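Local coordinates for protein fructosyl amine:oxygen oxidoreductase (Neosartorya fumigata, PDB 4WCT) that oxidatively breaks down fructosyl amines (Amadori products), probably passing electrons from the substrate through its bound FAD to oxygen, at residues I127-R131 / W167-L171; R253-L259 / R356-D362; V269-L275 / M287-E291. One frame throughout, in Å; residues are numbered along the deposited sequence.

In the fold
The three contacts illustrate how one chain builds a flavin site and the scaffold beyond it. Contact 2 pairs strands 253-263 and 352-362 and touches FAD directly through Trp257, Cys358 and Asp360. Contacts 1 and 2 reach the same mixed sheet, although their centres lie 25 Å apart and their nearest atoms about 14 Å; in contact 1, helix 124-135 packs on strand 168-172. Contact 3 joins two loops from the chain between the paired strands of contact 2, and its nearest atoms come within about 9 Å of that contact and about 8 Å of contact 1. The side chain of Glu288 in contact 3 is about 13 Å from FAD.

Contact 1: I127-R131 / W167-L171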
loop_
_atom_site.group_PDB
_atom_site.type_symbol
_atom_site.label_atom_id
_atom_site.label_comp_id
_atom_site.label_asym_id
_atom_site.label_seq_id
_atom_site.Cartn_x
_atom_site.Cartn_y
_atom_site.Cartn_z
ATOM N N ILE A 127 19.574 5.696 -12.965
ATOM C CA ILE A 127 19.685 7.141 -12.658
ATOM C C ILE A 127 18.987 8.007 -13.718
ATOM O O ILE A 127 18.238 8.895 -13.369
ATOM C CB ILE A 127 21.158 7.557 -12.483
ATOM C CG1 ILE A 127 21.735 6.846 -11.268
ATOM C CG2 ILE A 127 21.315 9.057 -12.225
ATOM C CD1 ILE A 127 23.235 6.723 -11.326
ATOM N N ASP A 128 19.096 7.632 -14.992
ATOM C CA ASP A 128 18.422 8.321 -16.123
ATOM C C ASP A 128 16.907 8.183 -16.041
ATOM O O ASP A 128 16.156 9.101 -16.313
ATOM C CB ASP A 128 18.854 7.682 -17.452
ATOM C CG ASP A 128 20.180 8.218 -17.970
ATOM O OD1 ASP A 128 20.951 8.798 -17.180
ATOM O OD2 ASP A 128 20.488 7.975 -19.160
ATOM N N HIS A 129 16.465 6.999 -15.657
ATOM C CA HIS A 129 15.057 6.753 -15.474
ATOM C C HIS A 129 14.466 7.670 -14.407
ATOM O O HIS A 129 13.364 8.241 -14.545
ATOM C CB HIS A 129 14.855 5.295 -15.112
ATOM C CG HIS A 129 13.439 4.944 -14.806
ATOM N ND1 HIS A 129 12.464 4.895 -15.776
ATOM C CD2 HIS A 129 12.835 4.593 -13.646
ATOM C CE1 HIS A 129 11.325 4.502 -15.232
ATOM N NE2 HIS A 129 11.513 4.354 -13.936
ATOM N N ILE A 130 15.168 7.772 -13.291
ATOM C CA ILE A 130 14.705 8.628 -12.229
ATOM C C ILE A 130 14.670 10.095 -12.674
ATOM O O ILE A 130 13.706 10.829 -12.423
ATOM C CB ILE A 130 15.592 8.490 -10.985
ATOM C CG1 ILE A 130 15.513 7.058 -10.449
ATOM C CG2 ILE A 130 15.136 9.481 -9.925
ATOM C CD1 ILE A 130 16.623 6.738 -9.461
ATOM N N ARG A 131 15.741 10.521 -13.315
ATOM C CA ARG A 131 15.834 11.896 -13.823
ATOM C C ARG A 131 14.668 12.246 -14.755
ATOM O O ARG A 131 13.958 13.219 -14.527
ATOM C CB ARG A 131 17.157 12.065 -14.560
ATOM C CG ARG A 131 17.317 13.415 -15.239
ATOM C CD ARG A 131 18.557 13.374 -16.122
ATOM N NE ARG A 131 19.738 13.372 -15.263
ATOM C CZ ARG A 131 20.557 12.340 -15.045
ATOM N NH1 ARG A 131 20.556 11.249 -15.826
ATOM N NH2 ARG A 131 21.527 12.497 -14.156
ATOM N N TRP A 167 26.067 4.957 -6.754
ATOM C CA TRP A 167 24.784 5.585 -6.466
ATOM C C TRP A 167 24.811 7.069 -6.851
ATOM O O TRP A 167 25.766 7.803 -6.525
ATOM C CB TRP A 167 24.455 5.490 -4.982
ATOM C CG TRP A 167 24.068 4.150 -4.451
ATOM C CD1 TRP A 167 24.735 2.956 -4.599
ATOM C CD2 TRP A 167 23.012 3.894 -3.516
ATOM N NE1 TRP A 167 24.141 1.997 -3.835
ATOM C CE2 TRP A 167 23.103 2.545 -3.140
ATOM C CE3 TRP A 167 21.986 4.673 -2.985
ATOM C CZ2 TRP A 167 22.185 1.949 -2.279
ATOM C CZ3 TRP A 167 21.111 4.111 -2.118
ATOM C CH2 TRP A 167 21.205 2.744 -1.768
ATOM N N LYS A 168 23.709 7.514 -7.442
ATOM C CA LYS A 168 23.378 8.941 -7.546
ATOM C C LYS A 168 21.915 9.077 -7.246
ATOM O O LYS A 168 21.151 8.158 -7.431
ATOM C CB LYS A 168 23.687 9.513 -8.934
ATOM C CG LYS A 168 25.178 9.423 -9.270
ATOM C CD LYS A 168 25.615 10.317 -10.410
ATOM C CE LYS A 168 27.099 10.095 -10.684
ATOM N NZ LYS A 168 27.915 10.749 -9.630
ATOM N N GLY A 169 21.521 10.219 -6.700
ATOM C CA GLY A 169 20.140 10.396 -6.359
ATOM C C GLY A 169 19.788 11.830 -6.043
ATOM O O GLY A 169 20.537 12.746 -6.363
ATOM N N TRP A 170 18.531 12.003 -5.671
ATOM C CA TRP A 170 17.930 13.314 -5.418
ATOM C C TRP A 170 17.156 13.280 -4.094
ATOM O O TRP A 170 16.385 12.385 -3.848
ATOM C CB TRP A 170 16.972 13.698 -6.530
ATOM C CG TRP A 170 17.619 13.977 -7.846
ATOM C CD1 TRP A 170 17.938 15.194 -8.336
ATOM C CD2 TRP A 170 18.005 13.019 -8.852
ATOM N NE1 TRP A 170 18.469 15.071 -9.600
ATOM C CE2 TRP A 170 18.554 13.750 -9.928
ATOM C CE3 TRP A 170 18.019 11.640 -8.915
ATOM C CZ2 TRP A 170 19.023 13.132 -11.095
ATOM C CZ3 TRP A 170 18.438 11.027 -10.101
ATOM C CH2 TRP A 170 18.912 11.780 -11.177
ATOM N N LEU A 171 17.332 14.328 -3.287
ATOM C CA LEU A 171 16.640 14.520 -2.031
ATOM C C LEU A 171 15.527 15.554 -2.194
ATOM O O LEU A 171 15.744 16.637 -2.761
ATOM C CB LEU A 171 17.643 15.010 -0.981
ATOM C CG LEU A 171 17.049 15.555 0.326
ATOM C CD1 LEU A 171 16.344 14.469 1.097
ATOM C CD2 LEU A 171 18.128 16.172 1.192
#
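Trp170 carries the contact: its six-membered ring is pushed from strand 168-171 against one side of helix 127-131, where three residues receive it. CG2 of Ile130 lies 3.7 Å from Trp170 CZ3 and equally near CE3, approaching the ring obliquely. CG2 of Ile127 reaches the far corner of the ring, 3.8 Å from Trp170 CH2. Both methyls stand anti to their own backbone N, with chi1 near -65° in each isoleucine, which leaves CG1 beside the N. The carbonyl oxygen of Ile127 meets the same ring at its edge, near the ring plane, 3.7 Å from Trp170 CH2. This oxygen is already engaged in the helix, accepting from Arg131 N at 3.0 Å.

Arg131, partly exposed, adds a looser border. Its CB rests 3.8 Å from Trp170 CH2, and the chain then bends at chi3 (-72°) to bring the guanidinium back near the indole, so that CH2 lies over one face of it. The two planes are 74° apart. In the conformer of Asp128 modelled here, OD1 forms a salt bridge to Arg131 NH1 at 2.8 Å; a second conformer makes its hold on the guanidinium doubtful.

The packing thins toward Lys168, which is partly exposed. CB and CG of this side chain pack against Ile127 CD1, CB at 3.7 Å, while its end leads off from the helix and NZ forms a salt bridge with Glu146.

In the fold, strand 168-172 runs between strands 117-121 and 143-145, antiparallel to both, and helix 124-135 lies against this part of the sheet: Ile130 also touches Ile119 of strand 117-121, and Arg131 and Trp170 both reach Lys144 of strand 143-145.

Contact 2: R253-L259 / R356-D362. With FAD (flavin-adenine dinucleotide), chain C.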
loop_
_atom_site.group_PDB
_atom_site.type_symbol
_atom_site.label_atom_id
_atom_site.label_comp_id
_atom_site.label_asym_id
_atom_site.label_seq_id
_atom_site.Cartn_x
_atom_site.Cartn_y
_atom_site.Cartn_z
ATOM N N ARG A 253 -4.011 -7.748 -9.866
ATOM C CA ARG A 253 -2.997 -8.769 -9.691
ATOM C C ARG A 253 -2.522 -8.751 -8.255
ATOM O O ARG A 253 -1.744 -7.890 -7.890
ATOM C CB ARG A 253 -1.806 -8.535 -10.616
ATOM C CG ARG A 253 -0.778 -9.616 -10.511
ATOM C CD ARG A 253 0.492 -9.347 -11.314
ATOM N NE ARG A 253 1.249 -8.235 -10.754
ATOM C CZ ARG A 253 2.285 -7.667 -11.357
ATOM N NH1 ARG A 253 2.752 -8.166 -12.513
ATOM N NH2 ARG A 253 2.836 -6.594 -10.810
ATOM N N PRO A 254 -2.966 -9.721 -7.440
ATOM C CA PRO A 254 -2.412 -9.777 -6.098
ATOM C C PRO A 254 -0.915 -10.072 -6.143
ATOM O O PRO A 254 -0.494 -11.036 -6.768
ATOM C CB PRO A 254 -3.185 -10.920 -5.433
ATOM C CG PRO A 254 -4.489 -10.964 -6.178
ATOM C CD PRO A 254 -4.123 -10.620 -7.599
ATOM N N THR A 255 -0.134 -9.252 -5.458
ATOM C CA THR A 255 1.325 -9.266 -5.580
ATOM C C THR A 255 1.921 -8.919 -4.221
ATOM O O THR A 255 1.352 -8.105 -3.496
ATOM C CB THR A 255 1.814 -8.243 -6.643
ATOM O OG1 THR A 255 1.023 -8.323 -7.826
ATOM C CG2 THR A 255 3.279 -8.428 -7.007
ATOM N N ALA A 256 3.016 -9.604 -3.867
ATOM C CA ALA A 256 3.647 -9.462 -2.552
ATOM C C ALA A 256 5.026 -8.849 -2.602
ATOM O O ALA A 256 5.842 -9.167 -3.476
ATOM C CB ALA A 256 3.713 -10.790 -1.849
ATOM N N TRP A 257 5.296 -8.007 -1.602
ATOM C CA TRP A 257 6.621 -7.554 -1.305
ATOM C C TRP A 257 7.063 -7.962 0.083
ATOM O O TRP A 257 6.338 -8.672 0.784
ATOM C CB TRP A 257 6.629 -6.047 -1.492
ATOM C CG TRP A 257 6.595 -5.725 -2.946
ATOM C CD1 TRP A 257 7.680 -5.613 -3.784
ATOM C CD2 TRP A 257 5.436 -5.609 -3.769
ATOM N NE1 TRP A 257 7.259 -5.441 -5.080
ATOM C CE2 TRP A 257 5.885 -5.430 -5.108
ATOM C CE3 TRP A 257 4.068 -5.539 -3.507
ATOM C CZ2 TRP A 257 4.991 -5.295 -6.184
ATOM C CZ3 TRP A 257 3.180 -5.454 -4.589
ATOM C CH2 TRP A 257 3.652 -5.338 -5.912
ATOM N N THR A 258 8.337 -7.723 0.370
ATOM C CA THR A 258 9.025 -8.364 1.471
ATOM C C THR A 258 9.663 -7.303 2.375
ATOM O O THR A 258 10.163 -6.271 1.896
ATOM C CB THR A 258 10.134 -9.301 0.925
ATOM O OG1 THR A 258 10.777 -8.663 -0.192
ATOM C CG2 THR A 258 9.511 -10.605 0.465
ATOM N N LEU A 259 9.582 -7.516 3.681
ATOM C CA LEU A 259 10.111 -6.571 4.650
ATOM C C LEU A 259 10.749 -7.323 5.793
ATOM O O LEU A 259 10.337 -8.419 6.131
ATOM C CB LEU A 259 9.027 -5.625 5.155
ATOM C CG LEU A 259 7.930 -6.198 6.054
ATOM C CD1 LEU A 259 8.308 -6.205 7.530
ATOM C CD2 LEU A 259 6.632 -5.415 5.879
ATOM N N ARG A 356 8.198 -10.335 7.173
ATOM C CA ARG A 356 6.965 -10.845 6.613
ATOM C C ARG A 356 6.840 -10.537 5.133
ATOM O O ARG A 356 7.393 -9.529 4.615
ATOM C CB ARG A 356 5.723 -10.350 7.380
ATOM C CG ARG A 356 5.201 -8.967 7.056
ATOM C CD ARG A 356 3.988 -8.675 7.906
ATOM N NE ARG A 356 3.322 -7.396 7.612
ATOM C CZ ARG A 356 2.258 -7.248 6.814
ATOM N NH1 ARG A 356 1.803 -8.223 6.043
ATOM N NH2 ARG A 356 1.624 -6.101 6.814
ATOM N N ILE A 357 5.958 -11.296 4.493
ATOM C CA ILE A 357 5.434 -10.908 3.209
ATOM C C ILE A 357 4.186 -10.033 3.396
ATOM O O ILE A 357 3.487 -10.142 4.394
ATOM C CB ILE A 357 5.178 -12.098 2.290
ATOM C CG1 ILE A 357 4.068 -13.014 2.807
ATOM C CG2 ILE A 357 6.502 -12.852 2.080
ATOM C CD1 ILE A 357 3.774 -14.192 1.900
ATOM N N CYS A 358 3.943 -9.168 2.418
ATOM C CA CYS A 358 2.910 -8.139 2.522
ATOM C C CYS A 358 2.263 -8.052 1.138
ATOM O O CYS A 358 2.972 -7.876 0.136
ATOM C CB CYS A 358 3.615 -6.832 2.917
ATOM S SG CYS A 358 2.683 -5.301 2.805
ATOM N N TRP A 359 0.933 -8.099 1.072
ATOM C CA TRP A 359 0.234 -8.196 -0.188
ATOM C C TRP A 359 -0.494 -6.913 -0.537
ATOM O O TRP A 359 -1.231 -6.359 0.296
ATOM C CB TRP A 359 -0.797 -9.329 -0.129
ATOM C CG TRP A 359 -0.127 -10.681 -0.096
ATOM C CD1 TRP A 359 0.271 -11.386 1.004
ATOM C CD2 TRP A 359 0.202 -11.491 -1.234
ATOM N NE1 TRP A 359 0.815 -12.576 0.626
ATOM C CE2 TRP A 359 0.763 -12.696 -0.737
ATOM C CE3 TRP A 359 -0.013 -11.363 -2.594
ATOM C CZ2 TRP A 359 1.194 -13.731 -1.580
ATOM C CZ3 TRP A 359 0.426 -12.386 -3.436
ATOM C CH2 TRP A 359 1.037 -13.540 -2.930
ATOM N N ASP A 360 -0.397 -6.542 -1.798
ATOM C CA ASP A 360 -1.268 -5.508 -2.385
ATOM C C ASP A 360 -1.825 -6.074 -3.692
ATOM O O ASP A 360 -1.623 -7.259 -4.006
ATOM C CB ASP A 360 -0.457 -4.261 -2.660
ATOM C CG ASP A 360 -1.292 -2.960 -2.675
ATOM O OD1 ASP A 360 -2.554 -2.988 -2.750
ATOM O OD2 ASP A 360 -0.655 -1.862 -2.820
ATOM N N ALA A 361 -2.549 -5.245 -4.433
ATOM C CA ALA A 361 -2.925 -5.622 -5.791
ATOM C C ALA A 361 -2.715 -4.490 -6.781
ATOM O O ALA A 361 -3.070 -3.336 -6.504
ATOM C CB ALA A 361 -4.377 -6.120 -5.814
ATOM N N ASP A 362 -2.095 -4.829 -7.917
ATOM C CA ASP A 362 -1.802 -3.910 -8.992
ATOM C C ASP A 362 -2.907 -3.965 -10.055
ATOM O O ASP A 362 -3.323 -5.052 -10.489
ATOM C CB ASP A 362 -0.490 -4.256 -9.682
ATOM C CG ASP A 362 0.728 -3.955 -8.845
ATOM O OD1 ASP A 362 0.775 -2.896 -8.162
ATOM O OD2 ASP A 362 1.680 -4.760 -8.957
HETATM P PA FAD C . -5.135 -3.564 3.205
HETATM O O1A FAD C . -4.542 -2.449 4.017
HETATM O O2A FAD C . -4.343 -4.799 2.911
HETATM O O5B FAD C . -6.474 -3.962 3.925
HETATM C C5B FAD C . -7.285 -5.019 3.392
HETATM C C4B FAD C . -8.169 -5.541 4.518
HETATM O O4B FAD C . -9.163 -6.460 3.959
HETATM C C3B FAD C . -7.417 -6.304 5.604
HETATM O O3B FAD C . -7.654 -5.761 6.913
HETATM C C2B FAD C . -7.959 -7.731 5.487
HETATM O O2B FAD C . -7.953 -8.491 6.694
HETATM C C1B FAD C . -9.350 -7.493 4.894
HETATM N N9A FAD C . -9.864 -8.692 4.196
HETATM C C8A FAD C . -9.171 -9.581 3.462
HETATM N N7A FAD C . -9.980 -10.580 3.038
HETATM C C5A FAD C . -11.230 -10.249 3.453
HETATM C C6A FAD C . -12.534 -10.898 3.400
HETATM N N6A FAD C . -12.693 -12.066 2.753
HETATM N N1A FAD C . -13.549 -10.288 4.048
HETATM C C2A FAD C . -13.431 -9.115 4.683
HETATM N N3A FAD C . -12.249 -8.487 4.803
HETATM C C4A FAD C . -11.150 -9.022 4.216
HETATM N N1 FAD C . 2.030 2.322 -0.015
HETATM C C2 FAD C . 2.465 3.618 0.173
HETATM O O2 FAD C . 1.649 4.520 -0.006
HETATM N N3 FAD C . 3.686 3.884 0.644
HETATM C C4 FAD C . 4.610 2.916 0.823
HETATM O O4 FAD C . 5.779 3.123 1.251
HETATM C C4X FAD C . 4.229 1.529 0.617
HETATM N N5 FAD C . 5.123 0.523 0.809
HETATM C C5X FAD C . 4.655 -0.763 0.845
HETATM C C6 FAD C . 5.471 -1.809 1.265
HETATM C C7 FAD C . 5.016 -3.112 1.195
HETATM C C7M FAD C . 5.881 -4.203 1.717
HETATM C C8 FAD C . 3.645 -3.374 0.740
HETATM C C8M FAD C . 3.081 -4.746 0.685
HETATM C C9 FAD C . 2.797 -2.343 0.423
HETATM C C9A FAD C . 3.266 -1.046 0.405
HETATM N N10 FAD C . 2.435 -0.001 -0.009
HETATM C C10 FAD C . 2.874 1.310 0.186
HETATM C "C1'" FAD C . 1.084 -0.165 -0.527
HETATM C "C2'" FAD C . 0.014 -0.007 0.541
HETATM O "O2'" FAD C . 0.415 -0.797 1.652
HETATM C "C3'" FAD C . -1.322 -0.502 -0.031
HETATM O "O3'" FAD C . -1.538 0.066 -1.331
HETATM C "C4'" FAD C . -2.495 -0.167 0.895
HETATM O "O4'" FAD C . -2.139 -0.467 2.243
HETATM C "C5'" FAD C . -3.677 -1.033 0.482
HETATM O "O5'" FAD C . -4.795 -0.699 1.305
HETATM P P FAD C . -6.115 -1.614 1.251
HETATM O O1P FAD C . -7.097 -1.051 2.253
HETATM O O2P FAD C . -6.489 -1.759 -0.204
HETATM O O3P FAD C . -5.590 -3.038 1.775
#
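The carbonyl oxygen of Arg253 is gripped from opposite faces of its plane, by Asp362 N at 3.1 Å and by Thr255 OG1 at 2.8 Å. Thr255 OG1 accepts from Arg253 NE. Arg253 NH2 forms a salt bridge with Asp362 OD2 at 2.9 Å, on the carboxylate's anti side, while NH1 donates to the carbonyl oxygens of Ala430 and Trp428. Arg434 also pairs with Asp362 OD2, and two positive groups would favour its charged form. Trp257 adds its ring edge, CH2 lying 3.7 Å from the same oxygen.

Hydrogen-bonded antiparallel pairs, from Arg253-Asp362 to Leu259-Arg356, take turns with non-hydrogen-bonded ones such as Ala256-Trp359. Here the Ala256 methyl sits over the centre of the Trp359 six-membered ring, a CH-pi contact of 3.6 Å from CB to centroid.

The other face meets the flavin. Asp360 OD2 accepts from FAD O3' at 2.6 Å and from Gly387 N, anchoring the ribityl chain at O3'. Cys358 SG, anti to its backbone N (chi1 168°), lies 2.2 Å from FAD C8M, doubtful as a non-bonded contact and consistent with an unmodelled covalent cysteinyl-flavin link, as in related amine oxidases, though a clash or reaction state is not excluded. Trp257 CB packs on C7M. A beta ladder offering one face to the dimethyl end of the isoalloxazine and to the ribityl chain thus forms part of this oxidoreductase's FAD site.

Contact 3: V269-L275 / M287-E291; sequences VKQYRNL and MEPDE
Segments 269-275 and 287-291 meet without strand pairing: residues 269-271 turn in a helix-like way but form no regular helix, Tyr272 centres an inverse gamma turn, and the closest CA pair is Leu275 with Glu288. Glu288 supplies the polar part of the contact. Its CG lies between the backbone N and the carbonyl carbon (chi1 75°), and the chain is extended beyond it, carrying the carboxylate to two successive amides. Asn274 N donates to Glu288 OE1 at 3.2 Å, on the syn side but 32° out of the carboxylate plane. Leu275 N donates to Glu288 OE2 at 2.9 Å, arriving from well above that plane. Trp178 NE1 is a further donor to OE2.

A water completes the link on the backbone side, giving a hydrogen bond to Leu275 O and accepting one from Glu288 N, each 2.9 Å long. Between these polar ends, Leu275 CD1 packs 3.7 Å from Glu288 CB, the two side chains crossing at a slant.

Pro289 adds an apolar patch. Its CD lies 3.5 Å from Tyr272 CB, and its CB is 3.7 Å from Val269 CG2, with valine and proline running alongside each other, oppositely directed. The Tyr272 ring carries its OH off to a hydrogen bond with His346.

Glu288 thus contributes both an apolar CB, against Leu275, and a carboxylate that satisfies consecutive backbone amides in a loop segment. The three N-H donors would probably stabilise its negative charge; the two amide bonds and the water join the loop before strand 277-280 to the one after strand 284-287.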
loop_
_atom_site.group_PDB
_atom_site.type_symbol
_atom_site.label_atom_id
_atom_site.label_comp_id
_atom_site.label_asym_id
_atom_site.label_seq_id
_atom_site.Cartn_x
_atom_site.Cartn_y
_atom_site.Cartn_z
ATOM N N VAL A 269 20.536 3.688 18.776
ATOM C CA VAL A 269 19.283 4.090 18.149
ATOM C C VAL A 269 19.067 5.588 18.198
ATOM O O VAL A 269 18.385 6.156 17.352
ATOM C CB VAL A 269 18.080 3.355 18.742
ATOM C CG1 VAL A 269 17.690 3.906 20.095
ATOM C CG2 VAL A 269 16.912 3.368 17.757
ATOM N N LYS A 270 19.709 6.261 19.158
ATOM C CA LYS A 270 19.399 7.658 19.368
ATOM C C LYS A 270 19.877 8.560 18.244
ATOM O O LYS A 270 19.379 9.653 18.115
ATOM C CB LYS A 270 19.966 8.121 20.723
ATOM C CG LYS A 270 19.410 7.319 21.893
ATOM C CD LYS A 270 19.855 7.901 23.229
ATOM C CE LYS A 270 19.318 7.087 24.394
ATOM N NZ LYS A 270 20.105 7.426 25.603
ATOM N N GLN A 271 20.835 8.111 17.437
ATOM C CA GLN A 271 21.259 8.844 16.258
ATOM C C GLN A 271 20.284 8.758 15.098
ATOM O O GLN A 271 20.302 9.617 14.204
ATOM C CB GLN A 271 22.663 8.398 15.772
ATOM C CG GLN A 271 23.815 8.852 16.640
ATOM C CD GLN A 271 23.903 10.352 16.720
ATOM O OE1 GLN A 271 23.406 10.949 17.698
ATOM N NE2 GLN A 271 24.603 10.980 15.740
ATOM N N TYR A 272 19.447 7.727 15.107
ATOM C CA TYR A 272 18.629 7.369 13.956
ATOM C C TYR A 272 17.263 8.047 14.051
ATOM O O TYR A 272 16.234 7.387 14.144
ATOM C CB TYR A 272 18.436 5.848 13.857
ATOM C CG TYR A 272 19.683 5.047 13.499
ATOM C CD1 TYR A 272 20.637 4.760 14.468
ATOM C CD2 TYR A 272 19.787 4.399 12.262
ATOM C CE1 TYR A 272 21.739 4.018 14.176
ATOM C CE2 TYR A 272 20.907 3.651 11.947
ATOM C CZ TYR A 272 21.880 3.470 12.899
ATOM O OH TYR A 272 22.974 2.675 12.648
ATOM N N ARG A 273 17.276 9.368 14.072
ATOM C CA ARG A 273 16.065 10.141 14.315
ATOM C C ARG A 273 15.861 11.191 13.249
ATOM O O ARG A 273 16.822 11.808 12.746
ATOM C CB ARG A 273 16.138 10.834 15.670
ATOM C CG ARG A 273 15.958 9.921 16.852
ATOM C CD ARG A 273 16.389 10.658 18.116
ATOM N NE ARG A 273 16.193 9.860 19.320
ATOM C CZ ARG A 273 16.578 10.234 20.535
ATOM N NH1 ARG A 273 17.220 11.380 20.700
ATOM N NH2 ARG A 273 16.362 9.440 21.575
ATOM N N ASN A 274 14.606 11.380 12.846
ATOM C CA ASN A 274 14.253 12.399 11.877
ATOM C C ASN A 274 14.871 12.153 10.495
ATOM O O ASN A 274 15.255 13.105 9.796
ATOM C CB ASN A 274 14.690 13.777 12.378
ATOM C CG ASN A 274 13.794 14.888 11.875
ATOM O OD1 ASN A 274 12.604 14.683 11.658
ATOM N ND2 ASN A 274 14.359 16.072 11.698
ATOM N N LEU A 275 14.886 10.895 10.067
ATOM C CA LEU A 275 15.621 10.500 8.896
ATOM C C LEU A 275 14.777 10.623 7.630
ATOM O O LEU A 275 13.649 10.141 7.610
ATOM C CB LEU A 275 16.075 9.041 9.041
ATOM C CG LEU A 275 16.991 8.690 10.226
ATOM C CD1 LEU A 275 17.409 7.239 10.167
ATOM C CD2 LEU A 275 18.214 9.603 10.295
ATOM N N MET A 287 13.492 2.777 6.719
ATOM C CA MET A 287 12.946 3.896 7.475
ATOM C C MET A 287 13.432 3.868 8.914
ATOM O O MET A 287 13.948 2.882 9.411
ATOM C CB MET A 287 11.410 3.995 7.395
ATOM C CG MET A 287 10.945 4.766 6.156
ATOM S SD MET A 287 9.242 4.686 5.568
ATOM C CE MET A 287 9.213 3.093 4.752
ATOM N N GLU A 288 13.325 5.011 9.565
ATOM C CA GLU A 288 13.947 5.117 10.855
ATOM C C GLU A 288 13.329 4.143 11.869
ATOM O O GLU A 288 12.149 3.784 11.801
ATOM C CB GLU A 288 13.970 6.553 11.355
ATOM C CG GLU A 288 12.651 7.083 11.845
ATOM C CD GLU A 288 12.733 8.554 12.220
ATOM O OE1 GLU A 288 12.784 8.854 13.415
ATOM O OE2 GLU A 288 12.769 9.403 11.299
ATOM N N PRO A 289 14.108 3.757 12.860
ATOM C CA PRO A 289 13.635 2.791 13.862
ATOM C C PRO A 289 12.370 3.259 14.573
ATOM O O PRO A 289 12.214 4.459 14.856
ATOM C CB PRO A 289 14.790 2.718 14.834
ATOM C CG PRO A 289 15.991 3.079 13.994
ATOM C CD PRO A 289 15.524 4.111 13.045
ATOM N N ASP A 290 11.456 2.332 14.867
ATOM C CA ASP A 290 10.190 2.748 15.475
ATOM C C ASP A 290 10.376 3.129 16.937
ATOM O O ASP A 290 11.312 2.691 17.597
ATOM C CB ASP A 290 9.081 1.685 15.311
ATOM C CG ASP A 290 9.169 0.594 16.330
ATOM O OD1 ASP A 290 10.069 -0.247 16.158
ATOM O OD2 ASP A 290 8.323 0.550 17.292
ATOM N N GLU A 291 9.442 3.916 17.434
ATOM C CA GLU A 291 9.577 4.494 18.780
ATOM C C GLU A 291 9.387 3.462 19.873
ATOM O O GLU A 291 9.902 3.630 20.979
ATOM C CB GLU A 291 8.580 5.642 18.952
ATOM C CG GLU A 291 7.132 5.191 18.851
ATOM C CD GLU A 291 6.193 6.286 18.368
ATOM O OE1 GLU A 291 6.260 7.400 18.927
ATOM O OE2 GLU A 291 5.445 6.051 17.387
HETATM O O HOH W 1 13.053 7.341 7.814
#